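Chitinase (Paenibacillus sp. FPU-7, PDB 5GZT) probably catalyses the random endo-hydrolysis of beta-1,4 linkages between N-acetylglucosamine units in chitin and chitodextrins, with two family 18 glycoside hydrolase regions in one chain. Local coordinates at residues B[703-708]-B[715-720]; B[387-392]-B[434-439]; B[34-39]-B[55-60]; B[536-541]-B[550-555]. All coordinates share one frame; numbering follows the deposited sequence.

Contact 1 (B[703-708]-B[715-720]); sequences YTVANA and VAVYVN. With FMT (formic acid), chain J.
Tyr718 extends from strand 715-719 alongside Thr704 and Ala706 of strand 703-707. CB lies 3.4 Å from OG1 of Thr704, its cross-strand neighbour. With CG beside the backbone N (chi1 -62°), the ring runs along the sheet over the residues that precede it. CD2 again meets Thr704 OG1, and CE2 touches Ala706 CB at 3.6 Å, the methyl lying in the ring plane at the edge. One ring face takes Ala716 CB, offset toward the rim. OH ends 4.0 Å from Asn707 O, too far for a hydrogen bond. On the other side of the sheet Val705 CG1 meets Val717 CG2 at 4.2 Å, and Val694 packs against both valines. Tyr703 leads away from the partner strand, and its OH donates to O1 of a formic acid molecule at the ring edge (2.7 Å), probably from the crystallisation liquor. Two reciprocal backbone pairs, Thr704 with Tyr718 and Ala706 with Ala716, hold the strands together; Ala716 N to Ala706 O measures 2.7 Å. Such reciprocal bonds mark antiparallel pairing; the strands being consecutive, they form a beta hairpin, here at one edge of a three-stranded sheet in the immunoglobulin-like domain.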
# COMPACT_ATOMS: atom_id res chain seq x y z
N TYR B 703 31.08 -33.07 -1.84
CA TYR B 703 30.36 -32.02 -1.16
C TYR B 703 28.91 -32.44 -1.16
O TYR B 703 28.48 -33.23 -1.98
CB TYR B 703 30.50 -30.68 -1.92
CG TYR B 703 29.96 -30.74 -3.32
CD1 TYR B 703 30.77 -31.14 -4.40
CD2 TYR B 703 28.67 -30.39 -3.60
CE1 TYR B 703 30.28 -31.21 -5.70
CE2 TYR B 703 28.17 -30.45 -4.91
CZ TYR B 703 29.01 -30.83 -5.93
OH TYR B 703 28.52 -30.91 -7.16
N THR B 704 28.15 -31.83 -0.27
CA THR B 704 26.66 -31.99 -0.26
C THR B 704 26.03 -30.60 -0.12
O THR B 704 26.75 -29.60 0.24
CB THR B 704 26.26 -32.80 0.98
OG1 THR B 704 26.74 -32.14 2.14
CG2 THR B 704 26.84 -34.19 1.01
N VAL B 705 24.74 -30.45 -0.48
CA VAL B 705 24.06 -29.20 -0.29
C VAL B 705 22.87 -29.48 0.65
O VAL B 705 22.34 -30.57 0.61
CB VAL B 705 23.58 -28.57 -1.57
CG1 VAL B 705 24.75 -28.40 -2.52
CG2 VAL B 705 22.51 -29.44 -2.22
N ALA B 706 22.51 -28.51 1.49
CA ALA B 706 21.42 -28.64 2.43
C ALA B 706 21.00 -27.22 2.78
O ALA B 706 21.64 -26.19 2.36
CB ALA B 706 21.83 -29.43 3.70
N ASN B 707 19.94 -27.14 3.55
CA ASN B 707 19.52 -25.86 4.13
C ASN B 707 20.46 -25.59 5.28
O ASN B 707 20.62 -26.44 6.13
CB ASN B 707 18.08 -25.94 4.74
CG ASN B 707 17.01 -26.17 3.69
OD1 ASN B 707 16.25 -25.29 3.28
ND2 ASN B 707 16.99 -27.31 3.24
N ALA B 708 20.96 -24.38 5.37
CA ALA B 708 21.89 -24.02 6.47
C ALA B 708 21.21 -23.96 7.83
O ALA B 708 20.25 -23.27 7.97
CB ALA B 708 22.47 -22.66 6.17
N VAL B 715 21.23 -21.61 1.67
CA VAL B 715 21.84 -22.81 1.26
C VAL B 715 23.18 -22.96 1.94
O VAL B 715 23.93 -22.01 1.99
CB VAL B 715 22.12 -22.76 -0.27
CG1 VAL B 715 22.96 -23.96 -0.73
CG2 VAL B 715 20.81 -22.77 -1.01
N ALA B 716 23.46 -24.17 2.40
CA ALA B 716 24.76 -24.62 2.85
C ALA B 716 25.33 -25.55 1.83
O ALA B 716 24.63 -26.47 1.35
CB ALA B 716 24.67 -25.37 4.15
N VAL B 717 26.60 -25.32 1.48
CA VAL B 717 27.35 -26.23 0.67
C VAL B 717 28.40 -26.77 1.55
O VAL B 717 29.33 -26.04 1.88
CB VAL B 717 27.97 -25.58 -0.60
CG1 VAL B 717 28.74 -26.63 -1.40
CG2 VAL B 717 26.94 -24.91 -1.48
N TYR B 718 28.32 -28.05 1.93
CA TYR B 718 29.30 -28.67 2.84
C TYR B 718 30.42 -29.28 1.98
O TYR B 718 30.18 -30.19 1.16
CB TYR B 718 28.63 -29.78 3.70
CG TYR B 718 27.50 -29.26 4.61
CD1 TYR B 718 27.75 -28.54 5.78
CD2 TYR B 718 26.18 -29.52 4.29
CE1 TYR B 718 26.70 -28.06 6.56
CE2 TYR B 718 25.16 -29.11 5.08
CZ TYR B 718 25.38 -28.38 6.17
OH TYR B 718 24.21 -27.96 6.84
N VAL B 719 31.62 -28.70 2.06
CA VAL B 719 32.79 -29.24 1.35
C VAL B 719 33.43 -30.24 2.31
O VAL B 719 33.84 -29.90 3.43
CB VAL B 719 33.77 -28.12 0.97
CG1 VAL B 719 35.01 -28.68 0.29
CG2 VAL B 719 33.07 -27.17 -0.01
N ASN B 720 33.53 -31.46 1.89
CA ASN B 720 34.13 -32.52 2.70
C ASN B 720 35.56 -32.39 2.98
O ASN B 720 36.07 -32.84 4.04
CB ASN B 720 34.04 -33.80 1.98
CG ASN B 720 33.25 -34.77 2.72
OD1 ASN B 720 33.73 -35.31 3.76
ND2 ASN B 720 31.97 -34.98 2.26
C FMT J . 26.08 -30.31 -8.88
O1 FMT J . 26.05 -29.85 -7.71
O2 FMT J . 24.98 -30.60 -9.65

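Contact 2 (B[387-392]-B[434-439]); sequences VFANSA and KLLREK
Ala389 CB projects from helix 382-398 into a socket formed by three side chains of helix 425-447. Leu436 CD2 touches it at 3.8 Å, Leu435 CD2 at 3.9 Å, and Lys439 CE also at 3.9 Å, the lysine contributing the aliphatic part of its chain. Leu436 has CG beside its backbone N (chi1 -75°), and its CD2 reaches Ala392 CB as well, at 4.1 Å, one helical turn beyond Ala389. This is the tightly packed part, with Ala389, Ala392 and Leu436 buried: Leu436 CD2 lies against the CB atoms of both alanines, and Ile404 of strand 403-407 packs on both Leu436 and Ala392 from the sheet side. The two helices belong to the outer layer of the family 18 TIM barrel, where helices flank a ring of parallel strands; their short segments run 44° apart with axes 9.7 Å from each other at closest approach. Toward solvent the contact becomes polar and looser. Lys439 bends at its last torsion (chi4 -86°) and crosses Asn390 at about a right angle, but NZ to Asn390 OD1 is a weak hydrogen bond of 3.3 Å. The stronger partner of both groups is Glu386, one turn earlier on helix 382-398: its OE2 takes a salt bridge from Lys439 NZ and a hydrogen bond from Asn390 ND2.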
# COMPACT_ATOMS: atom_id res chain seq x y z
N VAL B 387 -19.63 16.82 15.01
CA VAL B 387 -18.43 17.24 15.74
C VAL B 387 -17.22 16.33 15.27
O VAL B 387 -16.13 16.82 14.85
CB VAL B 387 -18.63 17.10 17.28
CG1 VAL B 387 -17.39 17.59 18.02
CG2 VAL B 387 -19.91 17.83 17.77
N PHE B 388 -17.47 15.03 15.31
CA PHE B 388 -16.49 14.05 14.91
C PHE B 388 -15.88 14.34 13.55
O PHE B 388 -14.64 14.62 13.43
CB PHE B 388 -17.07 12.63 14.94
CG PHE B 388 -16.04 11.58 14.63
CD1 PHE B 388 -15.25 11.04 15.65
CD2 PHE B 388 -15.77 11.20 13.31
CE1 PHE B 388 -14.26 10.11 15.35
CE2 PHE B 388 -14.77 10.26 13.02
CZ PHE B 388 -14.02 9.72 14.05
N ALA B 389 -16.76 14.36 12.54
CA ALA B 389 -16.30 14.60 11.15
C ALA B 389 -15.51 15.85 10.97
O ALA B 389 -14.48 15.88 10.24
CB ALA B 389 -17.48 14.59 10.21
N ASN B 390 -15.96 16.92 11.63
CA ASN B 390 -15.24 18.20 11.57
C ASN B 390 -13.89 18.05 12.23
O ASN B 390 -12.85 18.44 11.67
CB ASN B 390 -16.09 19.34 12.21
CG ASN B 390 -17.25 19.80 11.32
OD1 ASN B 390 -17.09 19.97 10.11
ND2 ASN B 390 -18.41 20.02 11.92
N SER B 391 -13.89 17.43 13.41
CA SER B 391 -12.62 17.08 14.09
C SER B 391 -11.63 16.25 13.23
O SER B 391 -10.39 16.55 13.14
CB SER B 391 -12.90 16.32 15.38
OG SER B 391 -11.71 16.41 16.13
N ALA B 392 -12.19 15.27 12.53
CA ALA B 392 -11.34 14.41 11.65
C ALA B 392 -10.71 15.19 10.59
O ALA B 392 -9.48 15.06 10.34
CB ALA B 392 -12.14 13.29 11.08
N LYS B 434 -20.91 8.57 5.17
CA LYS B 434 -21.56 9.54 4.25
C LYS B 434 -21.12 10.98 4.52
O LYS B 434 -20.60 11.73 3.63
CB LYS B 434 -23.06 9.40 4.44
CG LYS B 434 -23.92 10.27 3.54
CD LYS B 434 -25.38 9.86 3.74
CE LYS B 434 -26.31 10.57 2.76
NZ LYS B 434 -26.21 12.04 2.93
N LEU B 435 -21.27 11.37 5.78
CA LEU B 435 -20.90 12.70 6.18
C LEU B 435 -19.48 13.04 5.82
O LEU B 435 -19.21 14.08 5.22
CB LEU B 435 -21.14 12.90 7.67
CG LEU B 435 -20.89 14.31 8.23
CD1 LEU B 435 -21.62 15.42 7.45
CD2 LEU B 435 -21.30 14.29 9.69
N LEU B 436 -18.55 12.14 6.12
CA LEU B 436 -17.12 12.43 5.94
C LEU B 436 -16.81 12.60 4.49
O LEU B 436 -15.94 13.43 4.06
CB LEU B 436 -16.27 11.26 6.52
CG LEU B 436 -16.17 11.18 8.04
CD1 LEU B 436 -15.84 9.76 8.47
CD2 LEU B 436 -15.13 12.17 8.51
N ARG B 437 -17.41 11.71 3.72
CA ARG B 437 -17.25 11.80 2.26
C ARG B 437 -17.78 13.22 1.79
O ARG B 437 -17.10 13.96 1.06
CB ARG B 437 -18.03 10.68 1.59
CG ARG B 437 -17.62 10.29 0.17
CD ARG B 437 -16.59 11.17 -0.49
NE ARG B 437 -15.29 10.59 -0.55
CZ ARG B 437 -14.13 11.25 -0.67
NH1 ARG B 437 -14.03 12.56 -0.64
NH2 ARG B 437 -13.02 10.53 -0.73
N GLU B 438 -18.97 13.58 2.27
CA GLU B 438 -19.55 14.94 1.94
C GLU B 438 -18.56 16.04 2.28
O GLU B 438 -18.13 16.83 1.38
CB GLU B 438 -20.86 15.12 2.66
CG GLU B 438 -21.91 14.24 2.04
CD GLU B 438 -23.18 14.08 2.86
OE1 GLU B 438 -23.27 14.57 4.01
OE2 GLU B 438 -24.08 13.41 2.33
N LYS B 439 -18.08 16.03 3.53
CA LYS B 439 -17.21 17.10 3.96
C LYS B 439 -15.90 17.15 3.19
O LYS B 439 -15.30 18.25 2.99
CB LYS B 439 -16.95 17.00 5.45
CG LYS B 439 -18.22 17.06 6.29
CD LYS B 439 -17.87 17.57 7.67
CE LYS B 439 -19.09 17.69 8.55
NZ LYS B 439 -19.76 19.01 8.36

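Contact 3 (B[34-39]-B[55-60]); sequences VIIAGS and VVLKDL
Two neighbouring parallel strands of an N-terminal beta-helix, 34-36 and 55-57, meet in register here, Val34 beside Val55, Ile35 beside Val56 and Ile36 beside Leu57. They belong to one of the two long parallel sheets of this solenoid; strand 12-14 lies beyond 34-36, and strand 72-78 beyond 55-57. Three backbone bonds join the pair. Val56 N gives to Val34 O (3.0 Å) and Ile36 N to Val56 O (2.8 Å), while Lys58 N continues the pattern past the strand end with a bond to Ile36 O (2.9 Å). The side chains of Val34, Ile36, Val55 and Leu57 are buried aliphatic groups on one face. Ile36 sends its CD1 obliquely across to Val55 CG1 (3.7 Å) and also to Leu57 CD1 (4.2 Å). Leu42 of the other sheet packs against Val34 and Val55, as expected of the core between two solenoid walls. In the turn after the strands, Ala37 CB rests on Leu60 CB at 3.8 Å, and Tyr13 touches both residues. Ile35, on the face of Val56, meets Lys58 just beyond the strand end. Lys58 has CG beside the backbone N and bends at chi2 (-106°), its methylene chain lying obliquely across the isoleucine branch methyl, with CG 3.5 Å from Ile35 CG2 and CE 4.2 Å from the same atom.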
# COMPACT_ATOMS: atom_id res chain seq x y z
N VAL B 34 -66.36 4.88 7.99
CA VAL B 34 -67.61 4.99 7.24
C VAL B 34 -68.04 3.66 6.58
O VAL B 34 -67.33 3.13 5.72
CB VAL B 34 -67.49 6.07 6.12
CG1 VAL B 34 -68.84 6.34 5.47
CG2 VAL B 34 -66.82 7.35 6.64
N ILE B 35 -69.22 3.16 6.92
CA ILE B 35 -69.71 1.90 6.40
C ILE B 35 -70.80 2.28 5.47
O ILE B 35 -71.80 2.88 5.91
CB ILE B 35 -70.33 0.96 7.51
CG1 ILE B 35 -69.26 0.40 8.44
CG2 ILE B 35 -71.08 -0.19 6.89
CD1 ILE B 35 -68.87 1.37 9.52
N ILE B 36 -70.68 1.87 4.22
CA ILE B 36 -71.58 2.28 3.16
C ILE B 36 -72.52 1.18 2.74
O ILE B 36 -72.11 0.13 2.18
CB ILE B 36 -70.80 2.86 1.93
CG1 ILE B 36 -69.93 4.02 2.40
CG2 ILE B 36 -71.78 3.28 0.86
CD1 ILE B 36 -69.20 4.77 1.31
N ALA B 37 -73.81 1.44 3.00
CA ALA B 37 -74.92 0.61 2.55
C ALA B 37 -75.89 1.45 1.75
O ALA B 37 -77.06 1.08 1.58
CB ALA B 37 -75.63 -0.02 3.76
N GLY B 38 -75.43 2.60 1.27
CA GLY B 38 -76.21 3.35 0.31
C GLY B 38 -75.40 4.37 -0.45
O GLY B 38 -74.18 4.37 -0.41
N SER B 39 -76.14 5.23 -1.15
CA SER B 39 -75.60 6.23 -2.01
C SER B 39 -75.10 7.40 -1.19
O SER B 39 -75.77 7.85 -0.23
CB SER B 39 -76.63 6.65 -3.03
OG SER B 39 -76.95 5.51 -3.81
N VAL B 55 -63.05 3.29 4.96
CA VAL B 55 -64.32 3.25 4.30
C VAL B 55 -64.53 1.83 3.78
O VAL B 55 -63.59 1.26 3.19
CB VAL B 55 -64.32 4.23 3.09
CG1 VAL B 55 -65.67 4.21 2.41
CG2 VAL B 55 -63.94 5.64 3.50
N VAL B 56 -65.75 1.31 3.92
CA VAL B 56 -66.08 -0.04 3.49
C VAL B 56 -67.40 0.07 2.81
O VAL B 56 -68.32 0.61 3.41
CB VAL B 56 -66.32 -1.05 4.69
CG1 VAL B 56 -66.52 -2.47 4.15
CG2 VAL B 56 -65.22 -1.02 5.73
N LEU B 57 -67.53 -0.50 1.61
CA LEU B 57 -68.80 -0.64 0.90
C LEU B 57 -69.25 -2.04 1.25
O LEU B 57 -68.56 -3.01 0.88
CB LEU B 57 -68.62 -0.49 -0.64
CG LEU B 57 -68.38 0.97 -1.08
CD1 LEU B 57 -67.14 1.52 -0.44
CD2 LEU B 57 -68.34 1.06 -2.59
N LYS B 58 -70.36 -2.17 1.99
CA LYS B 58 -70.76 -3.50 2.54
C LYS B 58 -71.72 -4.19 1.65
O LYS B 58 -72.22 -3.58 0.68
CB LYS B 58 -71.38 -3.37 3.91
CG LYS B 58 -70.37 -3.06 4.99
CD LYS B 58 -70.11 -4.27 5.86
CE LYS B 58 -69.14 -3.88 6.94
NZ LYS B 58 -68.58 -5.09 7.55
N ASP B 59 -71.97 -5.48 1.95
CA ASP B 59 -72.85 -6.29 1.08
C ASP B 59 -74.32 -5.73 1.04
O ASP B 59 -75.07 -6.04 0.11
CB ASP B 59 -72.77 -7.84 1.40
CG ASP B 59 -73.37 -8.73 0.27
OD1 ASP B 59 -73.08 -8.59 -0.95
OD2 ASP B 59 -74.18 -9.62 0.58
N LEU B 60 -74.70 -4.90 2.02
CA LEU B 60 -76.05 -4.25 2.06
C LEU B 60 -76.21 -3.13 0.96
O LEU B 60 -77.35 -2.75 0.61
CB LEU B 60 -76.33 -3.72 3.49
CG LEU B 60 -76.02 -4.70 4.69
CD1 LEU B 60 -75.11 -4.09 5.78
CD2 LEU B 60 -77.29 -5.33 5.30

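Contact 4 (B[536-541]-B[550-555]); sequences RVWQNV and EKAGSQ
The amide of Gln555 meets the backbone of Gln539 with both its oxygen and its nitrogen. At one edge OE1 receives Gln539 N on a lone pair in the carbonyl plane (2.9 Å). At the other NE2 gives to Gln539 O (2.8 Å), which lies close to the amide plane, and to Gly553 O of its own segment. A bend at chi2 (-55°) folds the side chain back so that both ends meet one residue, and a water joining OE1 to Val537 O adds to the grip. The Asn540 amide uses its nitrogen: ND2 donates to Ser554 O at 2.8 Å, in its own plane and on a lone pair of that carbonyl, to which a second water links Gln539 OE1. The Trp538 indole touches Ala552 CB through CD1 at 3.6 Å, approached obliquely; the ring also meets Phe596, their planes about 75° apart. Ala552 CB further contacts Val541 CG2 (4.0 Å), while Gly553 N bonds to Asn540 O (2.8 Å). Asn540 has positive phi and psi, a left-handed conformation where the chain leaves strand 534-538. Side-chain amides thus supplement one backbone bond and an isolated bridge in tying an irregular loop to a strand of the small antiparallel sheet. This sheet is inserted between the last two barrel strands, 527-532 and 619-623, consistent with the insertion domain found in many family 18 chitinases.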
# COMPACT_ATOMS: atom_id res chain seq x y z
N ARG B 536 0.97 -15.49 15.47
CA ARG B 536 0.11 -15.95 16.57
C ARG B 536 0.71 -17.23 17.05
O ARG B 536 1.15 -18.07 16.21
CB ARG B 536 -1.35 -16.18 16.12
CG ARG B 536 -2.06 -14.88 15.88
CD ARG B 536 -2.59 -14.35 17.26
NE ARG B 536 -3.03 -12.97 17.16
CZ ARG B 536 -3.24 -12.20 18.22
NH1 ARG B 536 -3.18 -12.68 19.43
NH2 ARG B 536 -3.52 -10.96 18.03
N VAL B 537 0.75 -17.39 18.39
CA VAL B 537 1.46 -18.40 19.10
C VAL B 537 0.49 -19.23 19.90
O VAL B 537 -0.47 -18.65 20.48
CB VAL B 537 2.48 -17.73 20.06
CG1 VAL B 537 3.29 -18.74 20.79
CG2 VAL B 537 3.48 -16.86 19.30
N TRP B 538 0.71 -20.55 19.95
CA TRP B 538 0.07 -21.45 20.89
C TRP B 538 1.14 -22.18 21.68
O TRP B 538 2.11 -22.69 21.09
CB TRP B 538 -0.74 -22.52 20.21
CG TRP B 538 -2.03 -22.16 19.59
CD1 TRP B 538 -3.30 -22.63 19.98
CD2 TRP B 538 -2.24 -21.46 18.35
NE1 TRP B 538 -4.23 -22.21 19.08
CE2 TRP B 538 -3.62 -21.52 18.07
CE3 TRP B 538 -1.38 -20.88 17.41
CZ2 TRP B 538 -4.17 -20.95 16.90
CZ3 TRP B 538 -1.91 -20.27 16.28
CH2 TRP B 538 -3.31 -20.35 16.02
N GLN B 539 0.98 -22.24 23.02
CA GLN B 539 1.85 -23.05 23.88
C GLN B 539 1.16 -24.31 24.29
O GLN B 539 -0.05 -24.49 24.07
CB GLN B 539 2.27 -22.21 25.11
CG GLN B 539 3.23 -21.10 24.74
CD GLN B 539 3.80 -20.35 25.93
OE1 GLN B 539 3.18 -20.30 27.02
NE2 GLN B 539 4.93 -19.70 25.71
N ASN B 540 1.94 -25.23 24.83
CA ASN B 540 1.44 -26.54 25.24
C ASN B 540 0.61 -27.24 24.18
O ASN B 540 -0.46 -27.82 24.49
CB ASN B 540 0.62 -26.41 26.58
CG ASN B 540 1.48 -25.87 27.71
OD1 ASN B 540 2.54 -26.37 27.96
ND2 ASN B 540 1.13 -24.74 28.22
N VAL B 541 1.20 -27.37 23.00
CA VAL B 541 0.57 -28.05 21.86
C VAL B 541 1.04 -29.47 21.90
O VAL B 541 2.21 -29.73 22.17
CB VAL B 541 1.01 -27.35 20.55
CG1 VAL B 541 0.51 -28.05 19.29
CG2 VAL B 541 0.56 -25.90 20.59
N GLU B 550 -3.30 -29.36 15.80
CA GLU B 550 -3.17 -30.22 16.93
C GLU B 550 -3.72 -29.45 18.13
O GLU B 550 -3.74 -28.18 18.18
CB GLU B 550 -1.69 -30.62 17.22
CG GLU B 550 -0.97 -31.34 16.04
CD GLU B 550 -1.50 -32.72 15.81
OE1 GLU B 550 -2.24 -33.25 16.70
OE2 GLU B 550 -1.28 -33.26 14.72
N LYS B 551 -4.08 -30.22 19.15
CA LYS B 551 -4.73 -29.63 20.33
C LYS B 551 -3.69 -28.88 21.15
O LYS B 551 -2.56 -29.30 21.23
CB LYS B 551 -5.42 -30.74 21.18
CG LYS B 551 -6.65 -31.35 20.52
CD LYS B 551 -7.23 -32.54 21.30
CE LYS B 551 -8.51 -33.09 20.63
NZ LYS B 551 -8.24 -34.42 19.95
N ALA B 552 -4.09 -27.76 21.73
CA ALA B 552 -3.27 -26.98 22.63
C ALA B 552 -3.90 -26.88 24.02
O ALA B 552 -5.13 -26.64 24.13
CB ALA B 552 -3.15 -25.59 22.06
N GLY B 553 -3.06 -26.99 25.05
CA GLY B 553 -3.48 -26.82 26.46
C GLY B 553 -3.49 -25.37 26.91
O GLY B 553 -4.07 -24.48 26.27
N SER B 554 -2.83 -25.12 28.01
CA SER B 554 -2.97 -23.84 28.65
C SER B 554 -2.15 -22.80 27.95
O SER B 554 -0.99 -22.99 27.77
CB SER B 554 -2.50 -23.92 30.15
OG SER B 554 -2.21 -22.63 30.69
N GLN B 555 -2.76 -21.64 27.70
CA GLN B 555 -2.08 -20.46 27.17
C GLN B 555 -1.64 -19.40 28.21
O GLN B 555 -1.26 -18.28 27.85
CB GLN B 555 -3.02 -19.84 26.15
CG GLN B 555 -3.53 -20.85 25.11
CD GLN B 555 -2.32 -21.53 24.45
OE1 GLN B 555 -1.39 -20.84 24.00
NE2 GLN B 555 -2.28 -22.86 24.50
O HOH W 1 -1.32 -18.41 23.05
O HOH W 2 1.05 -21.25 28.27

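How the contacts relate
The four contacts are spread along a multidomain chain and none touches another. Contacts 2 and 4 share the first family 18 region, yet their centres lie 44 Å apart: contact 2 packs two barrel helices, contact 4 ties a loop to a strand of an antiparallel sheet. Contact 1, in the immunoglobulin-like domain between the two family 18 regions, is nearer to contact 4 (centres 34 Å apart, nearest atoms about 21 Å) than to the others. Contact 3 is remote, its centre 102 Å from that of contact 1 and 56 Å from contact 2. The sodium ion, bound by Glu44, Thr50, Phe52 and Ser72, lies about 8 Å from the side chain of Val55 in contact 3.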